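Local atomic coordinates of PAN2-PAN3 deadenylation complex catalytic subunit pan2 (Neurospora crassa, PDB entry 4CZW), a protein that shortens the poly(A) tails of mRNA as the catalytic exonuclease subunit of the Pan2-Pan3 deadenylation complex, probably using two divalent metal ions. Residues T200-A212 with A268-W282. Residues are numbered along the deposited sequence; the frame is centred on the assembly and turned at random.
Sequences TATTFVNKLCYPA and ALCTEITTAEHRKLW
Two groups grip the Tyr210 hydroxyl: Trp282 NE1 donates to Tyr210 OH at 2.6 Å, nearly straight (176°) and in the indole plane, while Tyr210 OH donates to Thr271 O at 2.8 Å, tilted out of the carbonyl plane. Acting as both acceptor and donor, OH pins the phenol's far end. Nearer the backbone, His278 lies obliquely over one ring face (planes at 31°), its NE2 3.5 Å from Tyr210 CD2. Thr274 N donates in plane to His278 ND1, which fixes the imidazole's rotation, while Thr275 OG1, the helix N-cap acceptor for His278 N, lies over the face opposite Tyr210. Leu281 CD2 adds an apolar contact to Tyr210 CD1. Exchanging Tyr210 for a phenylalanine would probably leave Trp282 NE1 and Thr271 O without this shared partner. Leu208, its CG anti to the carbonyl carbon (chi1 -64°), sends CD1 to the indole edge, 3.7 Å from Trp282 CZ2. Upstream, Cys270 N donates to Asn206 O at 2.9 Å and Leu208 N to Cys270 O at 2.8 Å, the ladder of a parallel pair. Strand 206-207 thus flanks 266-270 in the mixed sheet of the USP-like (pseudo-UCH) domain, and an aromatic cluster ties the following loop to helix 276-282.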
ATOM      1  N   THR A 200     -20.294 -24.466   8.685  1.00 81.38           N
ATOM      2  CA  THR A 200     -19.794 -23.429   7.788  1.00 75.35           C
ATOM      3  C   THR A 200     -18.294 -23.199   7.953  1.00 71.02           C
ATOM      4  O   THR A 200     -17.750 -23.346   9.047  1.00 70.09           O
ATOM      5  CB  THR A 200     -20.530 -22.096   8.008  1.00 80.15           C
ATOM      6  OG1 THR A 200     -20.385 -21.686   9.374  1.00 68.34           O
ATOM      7  CG2 THR A 200     -22.009 -22.247   7.685  1.00 71.71           C
ATOM      8  N   ALA A 201     -17.636 -22.838   6.856  1.00 73.13           N
ATOM      9  CA  ALA A 201     -16.195 -22.611   6.863  1.00 72.92           C
ATOM     10  C   ALA A 201     -15.823 -21.345   6.095  1.00 72.04           C
ATOM     11  O   ALA A 201     -16.216 -21.166   4.942  1.00 59.09           O
ATOM     12  CB  ALA A 201     -15.469 -23.813   6.280  1.00 65.93           C
ATOM     13  N   THR A 202     -15.060 -20.471   6.744  1.00 67.90           N
ATOM     14  CA  THR A 202     -14.602 -19.235   6.120  1.00 65.78           C
ATOM     15  C   THR A 202     -13.089 -19.257   5.942  1.00 62.37           C
ATOM     16  O   THR A 202     -12.347 -19.471   6.900  1.00 68.11           O
ATOM     17  CB  THR A 202     -15.001 -18.000   6.951  1.00 64.90           C
ATOM     18  OG1 THR A 202     -16.424 -17.966   7.111  1.00 77.87           O
ATOM     19  CG2 THR A 202     -14.543 -16.723   6.263  1.00 62.36           C
ATOM     20  N   THR A 203     -12.634 -19.035   4.713  1.00 52.09           N
ATOM     21  CA  THR A 203     -11.208 -19.078   4.415  1.00 59.58           C
ATOM     22  C   THR A 203     -10.783 -17.963   3.464  1.00 58.16           C
ATOM     23  O   THR A 203     -11.205 -17.925   2.309  1.00 56.27           O
ATOM     24  CB  THR A 203     -10.807 -20.432   3.799  1.00 62.67           C
ATOM     25  OG1 THR A 203     -11.134 -21.489   4.709  1.00 62.27           O
ATOM     26  CG2 THR A 203      -9.315 -20.462   3.504  1.00 59.47           C
ATOM     27  N   PHE A 204      -9.946 -17.056   3.957  1.00 57.56           N
ATOM     28  CA  PHE A 204      -9.377 -16.003   3.124  1.00 47.79           C
ATOM     29  C   PHE A 204      -7.992 -16.404   2.627  1.00 47.31           C
ATOM     30  O   PHE A 204      -7.661 -16.217   1.455  1.00 55.84           O
ATOM     31  CB  PHE A 204      -9.293 -14.681   3.891  1.00 51.33           C
ATOM     32  CG  PHE A 204     -10.629 -14.070   4.201  1.00 41.60           C
ATOM     33  CD1 PHE A 204     -11.385 -13.482   3.200  1.00 44.76           C
ATOM     34  CD2 PHE A 204     -11.123 -14.069   5.496  1.00 45.31           C
ATOM     35  CE1 PHE A 204     -12.613 -12.913   3.483  1.00 52.27           C
ATOM     36  CE2 PHE A 204     -12.351 -13.501   5.784  1.00 53.83           C
ATOM     37  CZ  PHE A 204     -13.096 -12.923   4.775  1.00 52.70           C
ATOM     38  N   VAL A 205      -7.188 -16.956   3.530  1.00 48.97           N
ATOM     39  CA  VAL A 205      -5.834 -17.385   3.202  1.00 48.09           C
ATOM     40  C   VAL A 205      -5.631 -18.853   3.565  1.00 48.69           C
ATOM     41  O   VAL A 205      -5.916 -19.268   4.688  1.00 53.72           O
ATOM     42  CB  VAL A 205      -4.779 -16.529   3.932  1.00 43.19           C
ATOM     43  CG1 VAL A 205      -3.377 -17.004   3.585  1.00 43.34           C
ATOM     44  CG2 VAL A 205      -4.951 -15.059   3.581  1.00 42.05           C
ATOM     45  N   ASN A 206      -5.139 -19.637   2.611  1.00 45.92           N
ATOM     46  CA  ASN A 206      -4.915 -21.060   2.835  1.00 44.55           C
ATOM     47  C   ASN A 206      -3.499 -21.368   3.308  1.00 49.83           C
ATOM     48  O   ASN A 206      -2.577 -20.577   3.105  1.00 53.16           O
ATOM     49  CB  ASN A 206      -5.218 -21.848   1.562  1.00 41.42           C
ATOM     50  CG  ASN A 206      -6.701 -21.912   1.258  1.00 48.64           C
ATOM     51  OD1 ASN A 206      -7.223 -21.115   0.479  1.00 56.42           O
ATOM     52  ND2 ASN A 206      -7.388 -22.864   1.877  1.00 46.48           N
ATOM     53  N   LYS A 207      -3.337 -22.524   3.945  1.00 47.48           N
ATOM     54  CA  LYS A 207      -2.039 -22.953   4.452  1.00 48.32           C
ATOM     55  C   LYS A 207      -1.596 -24.251   3.785  1.00 51.81           C
ATOM     56  O   LYS A 207      -2.391 -25.176   3.628  1.00 58.46           O
ATOM     57  CB  LYS A 207      -2.089 -23.139   5.969  1.00 50.37           C
ATOM     58  CG  LYS A 207      -2.544 -21.913   6.741  1.00 58.87           C
ATOM     59  CD  LYS A 207      -2.592 -22.195   8.234  1.00 62.00           C
ATOM     60  CE  LYS A 207      -3.078 -20.986   9.016  1.00 72.13           C
ATOM     61  NZ  LYS A 207      -3.132 -21.260  10.479  1.00 90.79           N
ATOM     62  N   LEU A 208      -0.328 -24.315   3.396  1.00 50.69           N
ATOM     63  CA  LEU A 208       0.217 -25.516   2.774  1.00 46.00           C
ATOM     64  C   LEU A 208       0.322 -26.650   3.788  1.00 52.45           C
ATOM     65  O   LEU A 208       0.435 -26.412   4.991  1.00 53.65           O
ATOM     66  CB  LEU A 208       1.587 -25.230   2.156  1.00 45.12           C
ATOM     67  CG  LEU A 208       1.622 -24.226   1.002  1.00 47.05           C
ATOM     68  CD1 LEU A 208       3.009 -24.169   0.380  1.00 47.17           C
ATOM     69  CD2 LEU A 208       0.573 -24.568  -0.045  1.00 42.99           C
ATOM     70  N   CYS A 209       0.282 -27.884   3.297  1.00 53.98           N
ATOM     71  CA  CYS A 209       0.355 -29.057   4.160  1.00 49.57           C
ATOM     72  C   CYS A 209       1.328 -30.091   3.599  1.00 51.89           C
ATOM     73  O   CYS A 209       1.280 -30.421   2.414  1.00 51.95           O
ATOM     74  CB  CYS A 209      -1.033 -29.675   4.338  1.00 54.14           C
ATOM     75  SG  CYS A 209      -1.089 -31.072   5.483  1.00 72.43           S
ATOM     76  N   TYR A 210       2.205 -30.601   4.457  1.00 50.62           N
ATOM     77  CA  TYR A 210       3.242 -31.536   4.030  1.00 57.84           C
ATOM     78  C   TYR A 210       3.036 -32.926   4.627  1.00 62.24           C
ATOM     79  O   TYR A 210       2.565 -33.058   5.756  1.00 61.13           O
ATOM     80  CB  TYR A 210       4.625 -31.000   4.411  1.00 53.14           C
ATOM     81  CG  TYR A 210       4.882 -29.590   3.933  1.00 55.89           C
ATOM     82  CD1 TYR A 210       5.326 -29.344   2.639  1.00 53.11           C
ATOM     83  CD2 TYR A 210       4.679 -28.503   4.774  1.00 57.14           C
ATOM     84  CE1 TYR A 210       5.561 -28.055   2.198  1.00 53.35           C
ATOM     85  CE2 TYR A 210       4.912 -27.213   4.341  1.00 50.50           C
ATOM     86  CZ  TYR A 210       5.353 -26.994   3.053  1.00 54.40           C
ATOM     87  OH  TYR A 210       5.586 -25.708   2.619  1.00 50.49           O
ATOM     88  N   PRO A 211       3.391 -33.972   3.865  1.00 71.39           N
ATOM     89  CA  PRO A 211       3.266 -35.361   4.323  1.00 73.08           C
ATOM     90  C   PRO A 211       4.348 -35.754   5.325  1.00 80.25           C
ATOM     91  O   PRO A 211       5.108 -34.894   5.775  1.00 94.13           O
ATOM     92  CB  PRO A 211       3.409 -36.165   3.030  1.00 74.47           C
ATOM     93  CG  PRO A 211       4.275 -35.315   2.170  1.00 65.82           C
ATOM     94  CD  PRO A 211       3.884 -33.896   2.476  1.00 68.55           C
ATOM     95  N   ALA A 212       4.405 -37.042   5.660  1.00 84.73           N
ATOM     96  CA  ALA A 212       5.390 -37.582   6.595  1.00 92.56           C
ATOM     97  C   ALA A 212       5.373 -36.848   7.933  1.00 97.77           C
ATOM     98  O   ALA A 212       6.340 -36.901   8.695  1.00 82.04           O
ATOM     99  CB  ALA A 212       6.786 -37.534   5.982  1.00 64.03           C
ATOM    100  N   ALA A 268      -3.882 -16.586  -2.086  1.00 35.34           N
ATOM    101  CA  ALA A 268      -2.800 -16.348  -1.136  1.00 43.58           C
ATOM    102  C   ALA A 268      -2.493 -17.621  -0.354  1.00 45.38           C
ATOM    103  O   ALA A 268      -3.402 -18.283   0.148  1.00 47.29           O
ATOM    104  CB  ALA A 268      -3.160 -15.213  -0.191  1.00 39.92           C
ATOM    105  N   LEU A 269      -1.212 -17.959  -0.249  1.00 40.94           N
ATOM    106  CA  LEU A 269      -0.808 -19.216   0.373  1.00 40.59           C
ATOM    107  C   LEU A 269       0.291 -19.036   1.417  1.00 41.88           C
ATOM    108  O   LEU A 269       1.316 -18.409   1.154  1.00 43.97           O
ATOM    109  CB  LEU A 269      -0.337 -20.203  -0.696  1.00 40.10           C
ATOM    110  CG  LEU A 269      -1.342 -20.576  -1.788  1.00 42.66           C
ATOM    111  CD1 LEU A 269      -0.687 -21.458  -2.840  1.00 34.17           C
ATOM    112  CD2 LEU A 269      -2.557 -21.264  -1.185  1.00 43.65           C
ATOM    113  N   CYS A 270       0.070 -19.598   2.602  1.00 38.61           N
ATOM    114  CA  CYS A 270       1.095 -19.632   3.640  1.00 36.24           C
ATOM    115  C   CYS A 270       1.840 -20.961   3.591  1.00 43.15           C
ATOM    116  O   CYS A 270       1.226 -22.027   3.623  1.00 51.50           O
ATOM    117  CB  CYS A 270       0.478 -19.416   5.024  1.00 47.96           C
ATOM    118  SG  CYS A 270      -0.130 -17.741   5.315  1.00 50.63           S
ATOM    119  N   THR A 271       3.164 -20.891   3.513  1.00 43.91           N
ATOM    120  CA  THR A 271       3.988 -22.082   3.329  1.00 46.41           C
ATOM    121  C   THR A 271       4.021 -22.977   4.565  1.00 45.11           C
ATOM    122  O   THR A 271       4.106 -24.199   4.445  1.00 49.10           O
ATOM    123  CB  THR A 271       5.433 -21.705   2.954  1.00 39.27           C
ATOM    124  OG1 THR A 271       5.977 -20.837   3.955  1.00 37.97           O
ATOM    125  CG2 THR A 271       5.465 -21.000   1.606  1.00 35.21           C
ATOM    126  N   GLU A 272       3.960 -22.358   5.742  1.00 48.77           N
ATOM    127  CA  GLU A 272       3.976 -23.078   7.017  1.00 51.51           C
ATOM    128  C   GLU A 272       5.196 -23.988   7.156  1.00 48.26           C
ATOM    129  O   GLU A 272       5.080 -25.133   7.590  1.00 56.12           O
ATOM    130  CB  GLU A 272       2.693 -23.898   7.187  1.00 45.70           C
ATOM    131  CG  GLU A 272       1.418 -23.073   7.132  1.00 52.48           C
ATOM    132  CD  GLU A 272       1.364 -22.011   8.213  1.00 61.59           C
ATOM    133  OE1 GLU A 272       0.906 -22.322   9.331  1.00 67.72           O
ATOM    134  OE2 GLU A 272       1.778 -20.864   7.942  1.00 67.22           O
ATOM    135  N   ILE A 273       6.361 -23.470   6.785  1.00 48.70           N
ATOM    136  CA  ILE A 273       7.610 -24.212   6.915  1.00 49.27           C
ATOM    137  C   ILE A 273       8.070 -24.242   8.370  1.00 54.62           C
ATOM    138  O   ILE A 273       8.365 -23.200   8.955  1.00 62.60           O
ATOM    139  CB  ILE A 273       8.721 -23.600   6.044  1.00 43.63           C
ATOM    140  CG1 ILE A 273       8.300 -23.592   4.573  1.00 47.02           C
ATOM    141  CG2 ILE A 273      10.022 -24.362   6.229  1.00 49.70           C
ATOM    142  CD1 ILE A 273       9.286 -22.897   3.659  1.00 49.97           C
ATOM    143  N   THR A 274       8.131 -25.437   8.951  1.00 50.46           N
ATOM    144  CA  THR A 274       8.455 -25.574  10.368  1.00 56.64           C
ATOM    145  C   THR A 274       9.657 -26.480  10.624  1.00 60.96           C
ATOM    146  O   THR A 274      10.454 -26.221  11.526  1.00 67.68           O
ATOM    147  CB  THR A 274       7.253 -26.123  11.163  1.00 55.62           C
ATOM    148  OG1 THR A 274       6.818 -27.359  10.582  1.00 60.24           O
ATOM    149  CG2 THR A 274       6.103 -25.130  11.146  1.00 47.74           C
ATOM    150  N   THR A 275       9.788 -27.541   9.835  1.00 58.84           N
ATOM    151  CA  THR A 275      10.841 -28.525  10.060  1.00 57.54           C
ATOM    152  C   THR A 275      11.975 -28.403   9.051  1.00 56.38           C
ATOM    153  O   THR A 275      11.859 -27.698   8.050  1.00 60.89           O
ATOM    154  CB  THR A 275      10.288 -29.961  10.005  1.00 59.37           C
ATOM    155  OG1 THR A 275       9.866 -30.262   8.669  1.00 56.13           O
ATOM    156  CG2 THR A 275       9.109 -30.114  10.954  1.00 50.18           C
ATOM    157  N   ALA A 276      13.073 -29.099   9.325  1.00 55.77           N
ATOM    158  CA  ALA A 276      14.220 -29.112   8.423  1.00 53.36           C
ATOM    159  C   ALA A 276      13.889 -29.841   7.126  1.00 55.35           C
ATOM    160  O   ALA A 276      14.419 -29.512   6.065  1.00 59.53           O
ATOM    161  CB  ALA A 276      15.419 -29.755   9.102  1.00 35.99           C
ATOM    162  N   GLU A 277      13.003 -30.829   7.221  1.00 55.29           N
ATOM    163  CA  GLU A 277      12.573 -31.601   6.057  1.00 61.84           C
ATOM    164  C   GLU A 277      11.761 -30.735   5.105  1.00 60.36           C
ATOM    165  O   GLU A 277      11.758 -30.960   3.894  1.00 55.10           O
ATOM    166  CB  GLU A 277      11.752 -32.816   6.487  1.00 57.93           C
ATOM    167  CG  GLU A 277      12.499 -33.767   7.413  1.00 73.66           C
ATOM    168  CD  GLU A 277      13.750 -34.332   6.771  1.00 94.20           C
ATOM    169  OE1 GLU A 277      13.720 -34.611   5.555  1.00 89.72           O
ATOM    170  OE2 GLU A 277      14.762 -34.503   7.481  1.00 83.09           O
ATOM    171  N   HIS A 278      11.070 -29.744   5.658  1.00 57.40           N
ATOM    172  CA  HIS A 278      10.307 -28.800   4.852  1.00 53.78           C
ATOM    173  C   HIS A 278      11.247 -27.918   4.038  1.00 56.40           C
ATOM    174  O   HIS A 278      10.969 -27.602   2.883  1.00 49.13           O
ATOM    175  CB  HIS A 278       9.411 -27.936   5.738  1.00 54.00           C
ATOM    176  CG  HIS A 278       8.317 -28.697   6.425  1.00 61.89           C
ATOM    177  ND1 HIS A 278       7.648 -28.211   7.527  1.00 55.21           N
ATOM    178  CD2 HIS A 278       7.775 -29.908   6.160  1.00 53.02           C
ATOM    179  CE1 HIS A 278       6.742 -29.092   7.913  1.00 52.52           C
ATOM    180  NE2 HIS A 278       6.798 -30.131   7.100  1.00 54.33           N
ATOM    181  N   ARG A 279      12.369 -27.536   4.639  1.00 54.41           N
ATOM    182  CA  ARG A 279      13.330 -26.665   3.970  1.00 48.83           C
ATOM    183  C   ARG A 279      14.104 -27.419   2.894  1.00 51.77           C
ATOM    184  O   ARG A 279      14.452 -26.848   1.859  1.00 49.34           O
ATOM    185  CB  ARG A 279      14.287 -26.043   4.988  1.00 49.53           C
ATOM    186  CG  ARG A 279      13.605 -25.078   5.944  1.00 57.01           C
ATOM    187  CD  ARG A 279      14.559 -24.556   7.005  1.00 47.12           C
ATOM    188  NE  ARG A 279      13.869 -23.707   7.968  1.00 88.26           N
ATOM    189  CZ  ARG A 279      13.330 -24.144   9.103  1.00 93.84           C
ATOM    190  NH1 ARG A 279      13.407 -25.429   9.429  1.00 88.74           N
ATOM    191  NH2 ARG A 279      12.718 -23.295   9.916  1.00 70.98           N
ATOM    192  N   LYS A 280      14.371 -28.699   3.141  1.00 56.21           N
ATOM    193  CA  LYS A 280      15.018 -29.545   2.145  1.00 47.70           C
ATOM    194  C   LYS A 280      14.122 -29.702   0.922  1.00 43.26           C
ATOM    195  O   LYS A 280      14.597 -29.718  -0.213  1.00 50.97           O
ATOM    196  CB  LYS A 280      15.354 -30.918   2.730  1.00 51.47           C
ATOM    197  CG  LYS A 280      16.363 -30.889   3.867  1.00 58.24           C
ATOM    198  CD  LYS A 280      16.748 -32.298   4.287  1.00 64.39           C
ATOM    199  CE  LYS A 280      17.751 -32.286   5.428  1.00 61.75           C
ATOM    200  NZ  LYS A 280      18.163 -33.665   5.809  1.00 74.71           N
ATOM    201  N   LEU A 281      12.820 -29.813   1.167  1.00 43.21           N
ATOM    202  CA  LEU A 281      11.842 -29.958   0.096  1.00 46.94           C
ATOM    203  C   LEU A 281      11.768 -28.700  -0.764  1.00 44.58           C
ATOM    204  O   LEU A 281      11.776 -28.775  -1.993  1.00 48.89           O
ATOM    205  CB  LEU A 281      10.463 -30.279   0.676  1.00 41.18           C
ATOM    206  CG  LEU A 281       9.343 -30.555  -0.330  1.00 34.34           C
ATOM    207  CD1 LEU A 281       9.627 -31.828  -1.111  1.00 45.23           C
ATOM    208  CD2 LEU A 281       7.994 -30.639   0.368  1.00 47.32           C
ATOM    209  N   TRP A 282      11.697 -27.545  -0.110  1.00 44.76           N
ATOM    210  CA  TRP A 282      11.583 -26.269  -0.811  1.00 43.60           C
ATOM    211  C   TRP A 282      12.870 -25.875  -1.527  1.00 50.42           C
ATOM    212  O   TRP A 282      12.848 -25.071  -2.459  1.00 50.38           O
ATOM    213  CB  TRP A 282      11.183 -25.162   0.166  1.00 45.11           C
ATOM    214  CG  TRP A 282       9.706 -24.967   0.281  1.00 43.05           C
ATOM    215  CD1 TRP A 282       8.891 -25.431   1.272  1.00 41.48           C
ATOM    216  CD2 TRP A 282       8.864 -24.255  -0.632  1.00 37.41           C
ATOM    217  NE1 TRP A 282       7.592 -25.048   1.034  1.00 47.36           N
ATOM    218  CE2 TRP A 282       7.550 -24.326  -0.130  1.00 41.67           C
ATOM    219  CE3 TRP A 282       9.095 -23.565  -1.826  1.00 39.90           C
ATOM    220  CZ2 TRP A 282       6.470 -23.731  -0.779  1.00 44.24           C
ATOM    221  CZ3 TRP A 282       8.022 -22.975  -2.468  1.00 41.29           C
ATOM    222  CH2 TRP A 282       6.727 -23.062  -1.945  1.00 44.23           C
TER
HETATM  223  O   HOH W   1      -6.474 -16.904  -1.063  1.00 42.74           O